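PDB 3T8R: staphylococcus aureus CymR from Staphylococcus aureus, which regulates transcription as a dimer of the Rrf2 type, sensing oxidation through a thiol and thereby adjusting stress resistance and the oxidative response. Local coordinates for residues 38-42 with 43-47; 50-54 with 55-59. All blocks are in the same frame, centred on the assembly; numbering follows the deposited sequence.

Contact 1: 38-42 with 43-47; sequences NNLSD and LYLEQ
Ser-41 and Tyr-44 meet where an extended backbone turns into the first turn of helix 42-54, and the chain passes from the open conformation of Leu-40 and Ser-41 to helical angles at Asp-42. Ser-41 is the N-cap. Its OG accepts from Tyr-44 N at 3.0 Å with an N-H...O angle of 151°, taking up an amide of the first turn. The hydroxyl gets there because chi1 of 71° sets OG between the backbone N and the carbonyl carbon, which also brings it to 3.3 Å from Tyr-44 CB. Behind the cap the regular ladder begins: Leu-45 N donates to Ser-41 O at 3.1 Å and Glu-46 N to Asp-42 O at 2.9 Å. This turn joins helices 31-37 and 42-54, the two helices of the helix-turn-helix in a winged-helix domain, of which the second is the presumed DNA-recognition helix. Just upstream, Asn-39, with positive phi, is the C-prime residue of the Schellman motif that ends helix 31-37. Leu-40 bridges the turn with its two methyls. CD2 lies 4.0 Å from Tyr-44 CD2 and nearly as close to CE2, coming at the ring obliquely, while CD1 makes a looser contact with Leu-45 CG at 4.5 Å. With CG opposite the backbone N (chi1 -179°), the Tyr-44 ring leans out toward the Leu-40 methyl. Helix 8-21 lies against the same pair, Tyr-12 touching Leu-40 and both Thr-8 and Lys-9 touching Tyr-44, whereas Leu-45 packs on Leu-31 of helix 31-37.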
# COMPACT_ATOMS: atom_id res chain seq x y z
N ASN A 38 0.57 -5.49 24.11
CA ASN A 38 0.49 -5.68 22.66
C ASN A 38 0.81 -7.08 22.14
O ASN A 38 0.97 -7.30 20.94
CB ASN A 38 1.37 -4.64 21.97
CG ASN A 38 0.88 -3.24 22.20
OD1 ASN A 38 1.43 -2.50 23.02
ND2 ASN A 38 -0.19 -2.87 21.51
N ASN A 39 0.88 -8.03 23.06
CA ASN A 39 1.11 -9.42 22.71
C ASN A 39 2.39 -9.63 21.92
O ASN A 39 2.40 -10.31 20.90
CB ASN A 39 -0.07 -9.97 21.91
CG ASN A 39 -0.18 -11.47 22.00
OD1 ASN A 39 0.33 -12.07 22.95
ND2 ASN A 39 -0.86 -12.08 21.04
N LEU A 40 3.49 -9.06 22.41
CA LEU A 40 4.79 -9.20 21.77
C LEU A 40 5.75 -9.70 22.84
O LEU A 40 5.56 -9.40 24.01
CB LEU A 40 5.31 -7.84 21.34
CG LEU A 40 4.47 -6.94 20.45
CD1 LEU A 40 5.09 -5.55 20.38
CD2 LEU A 40 4.39 -7.57 19.09
N SER A 41 6.78 -10.43 22.45
CA SER A 41 7.85 -10.75 23.40
C SER A 41 8.65 -9.49 23.73
O SER A 41 8.76 -8.59 22.89
CB SER A 41 8.77 -11.84 22.85
OG SER A 41 9.56 -11.37 21.77
N ASP A 42 9.20 -9.44 24.94
CA ASP A 42 10.04 -8.31 25.34
C ASP A 42 11.25 -8.21 24.43
O ASP A 42 11.73 -7.12 24.13
CB ASP A 42 10.51 -8.47 26.79
CG ASP A 42 9.41 -8.21 27.80
OD1 ASP A 42 9.49 -7.20 28.53
OD2 ASP A 42 8.45 -9.02 27.86
N LEU A 43 11.72 -9.36 23.97
CA LEU A 43 12.89 -9.41 23.10
C LEU A 43 12.58 -8.75 21.75
O LEU A 43 13.40 -8.02 21.20
CB LEU A 43 13.35 -10.85 22.91
CG LEU A 43 14.68 -11.17 22.23
CD1 LEU A 43 15.87 -10.64 23.04
CD2 LEU A 43 14.80 -12.67 22.01
N TYR A 44 11.38 -9.01 21.23
CA TYR A 44 10.99 -8.41 19.97
C TYR A 44 10.85 -6.91 20.15
O TYR A 44 11.24 -6.13 19.29
CB TYR A 44 9.68 -9.02 19.47
CG TYR A 44 9.20 -8.47 18.15
CD1 TYR A 44 9.66 -9.00 16.95
CD2 TYR A 44 8.29 -7.42 18.11
CE1 TYR A 44 9.22 -8.49 15.74
CE2 TYR A 44 7.85 -6.91 16.90
CZ TYR A 44 8.32 -7.45 15.72
OH TYR A 44 7.87 -6.94 14.52
N LEU A 45 10.30 -6.49 21.29
CA LEU A 45 10.11 -5.07 21.55
C LEU A 45 11.47 -4.39 21.58
O LEU A 45 11.63 -3.27 21.10
CB LEU A 45 9.40 -4.86 22.89
CG LEU A 45 8.29 -3.81 23.00
CD1 LEU A 45 7.99 -3.49 24.46
CD2 LEU A 45 8.60 -2.52 22.24
N GLU A 46 12.45 -5.08 22.14
CA GLU A 46 13.80 -4.56 22.24
C GLU A 46 14.36 -4.17 20.88
O GLU A 46 15.08 -3.18 20.76
CB GLU A 46 14.71 -5.58 22.92
CG GLU A 46 16.14 -5.11 23.13
CD GLU A 46 16.22 -3.85 23.96
OE1 GLU A 46 17.06 -2.99 23.64
OE2 GLU A 46 15.44 -3.73 24.93
N GLN A 47 14.01 -4.93 19.85
CA GLN A 47 14.48 -4.66 18.50
C GLN A 47 13.85 -3.41 17.90
O GLN A 47 14.38 -2.82 16.96
CB GLN A 47 14.23 -5.85 17.59
CG GLN A 47 15.08 -7.06 17.95
CD GLN A 47 14.80 -8.25 17.05
OE1 GLN A 47 13.77 -8.30 16.38
NE2 GLN A 47 15.72 -9.21 17.04

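Contact 2: 50-54 with 55-59; sequences GPLRN and AGLIR
Leu-52 and Ile-58 come together where the chain folds back from the end of helix 42-54, and backbone hydrogen bonds set the course of the turn. Ala-55 N continues the helical pattern to Pro-51 O at 3.0 Å. Beyond it, Leu-57 N reaches back to Leu-52 O, also at 3.0 Å, with a C=O...N angle of 167° that is nearly straight. Gly-56 N bonds to Arg-53 O at 2.9 Å in a quite different manner, the donor standing above the carbonyl plane. One water spans the opening of the turn, donating to Ile-58 O at 2.7 Å and more weakly to Arg-53 O.

Apolar contacts fill the inner side. Ile-58 CD1 rests 3.8 Å from Leu-52 CB; with chi1 at 69°, CG1 lies between the backbone N and the carbonyl carbon and is carried in against the helix, near Arg-53 N. Leu-52 CD2 meets Leu-57 CD1 at 4.2 Å, the two branched ends passing at a slant. Met-17 of helix 8-21 touches both Leu-52 and Ile-58, while Leu-85 of helix 79-87 lies against Ala-55 and Leu-57.

Among the polar side chains, Arg-53 packs its CG 3.9 Å from Ile-58 O, and one guanidinium face has Gly-50 CA, of the same helix, near its rim; its NH1 has a weak bond to Tyr-68 OH. Gly-56, at positive phi, gives the helix end the form of a Schellman motif, here leading from the presumed recognition helix into the first wing strand of a winged helix-turn-helix domain.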
# COMPACT_ATOMS: atom_id res chain seq x y z
N GLY A 50 15.56 -0.24 20.13
CA GLY A 50 16.91 0.08 19.72
C GLY A 50 17.01 1.25 18.75
O GLY A 50 17.62 2.27 19.07
N PRO A 51 16.40 1.11 17.57
CA PRO A 51 16.42 2.14 16.53
C PRO A 51 15.75 3.45 16.93
O PRO A 51 16.24 4.52 16.58
CB PRO A 51 15.67 1.49 15.37
CG PRO A 51 15.85 0.02 15.58
CD PRO A 51 15.85 -0.17 17.06
N LEU A 52 14.64 3.37 17.67
CA LEU A 52 13.97 4.57 18.16
C LEU A 52 14.84 5.37 19.14
O LEU A 52 14.86 6.61 19.15
CB LEU A 52 12.64 4.19 18.83
CG LEU A 52 11.60 3.64 17.85
CD1 LEU A 52 10.45 2.98 18.59
CD2 LEU A 52 11.09 4.75 16.95
N ARG A 53 15.56 4.63 19.98
CA ARG A 53 16.47 5.23 20.94
C ARG A 53 17.64 5.88 20.20
O ARG A 53 18.04 7.01 20.49
CB ARG A 53 16.97 4.14 21.89
CG ARG A 53 17.60 4.62 23.17
CD ARG A 53 17.85 3.42 24.08
NE ARG A 53 18.73 2.44 23.44
CZ ARG A 53 18.56 1.12 23.48
NH1 ARG A 53 17.53 0.60 24.14
NH2 ARG A 53 19.42 0.33 22.87
N ASN A 54 18.17 5.16 19.22
CA ASN A 54 19.31 5.66 18.45
C ASN A 54 19.00 6.91 17.66
O ASN A 54 19.87 7.76 17.44
CB ASN A 54 19.85 4.56 17.54
CG ASN A 54 20.57 3.49 18.32
OD1 ASN A 54 20.93 3.69 19.48
ND2 ASN A 54 20.79 2.33 17.69
N ALA A 55 17.75 7.04 17.23
CA ALA A 55 17.31 8.22 16.48
C ALA A 55 16.99 9.37 17.42
O ALA A 55 16.69 10.47 16.96
CB ALA A 55 16.10 7.88 15.61
N GLY A 56 17.00 9.11 18.72
CA GLY A 56 16.76 10.13 19.73
C GLY A 56 15.30 10.44 20.03
O GLY A 56 14.99 11.45 20.64
N LEU A 57 14.40 9.56 19.60
CA LEU A 57 12.98 9.83 19.78
C LEU A 57 12.48 9.42 21.14
O LEU A 57 11.53 10.01 21.66
CB LEU A 57 12.15 9.12 18.69
CG LEU A 57 12.45 9.50 17.25
CD1 LEU A 57 11.40 8.87 16.36
CD2 LEU A 57 12.44 11.02 17.09
N ILE A 58 13.09 8.38 21.71
CA ILE A 58 12.74 7.91 23.04
C ILE A 58 14.00 7.72 23.87
O ILE A 58 15.11 7.66 23.32
CB ILE A 58 11.96 6.58 22.98
CG1 ILE A 58 12.87 5.43 22.51
CG2 ILE A 58 10.77 6.72 22.05
CD1 ILE A 58 12.22 4.05 22.63
N ARG A 59 13.84 7.61 25.18
CA ARG A 59 14.98 7.38 26.06
C ARG A 59 14.56 6.54 27.26
O ARG A 59 13.40 6.54 27.66
CB ARG A 59 15.57 8.69 26.53
CG ARG A 59 14.65 9.49 27.41
CD ARG A 59 15.35 10.75 27.83
NE ARG A 59 14.48 11.67 28.55
CZ ARG A 59 14.85 12.90 28.89
NH1 ARG A 59 16.06 13.33 28.55
NH2 ARG A 59 14.01 13.69 29.54
O HOH W 1 17.66 8.39 23.52

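Contacts 1 and 2 sit at the two ends of helix 42-54, their centres about 16 Å apart, and follow each other in series along the chain. Contact 1 brings the chain in from helix 31-37 and starts the helix; contact 2 ends it and sends the chain into strand 58-60, an outer strand of the small antiparallel sheet. The two touch along the helix, where Glu-46 OE1 stands 3.6 Å from Arg-53 NH1. Both also lean on helix 8-21. Together they fix where the presumed recognition helix begins and stops between the helix-turn-helix and the wing, consistent with a DNA-binding role.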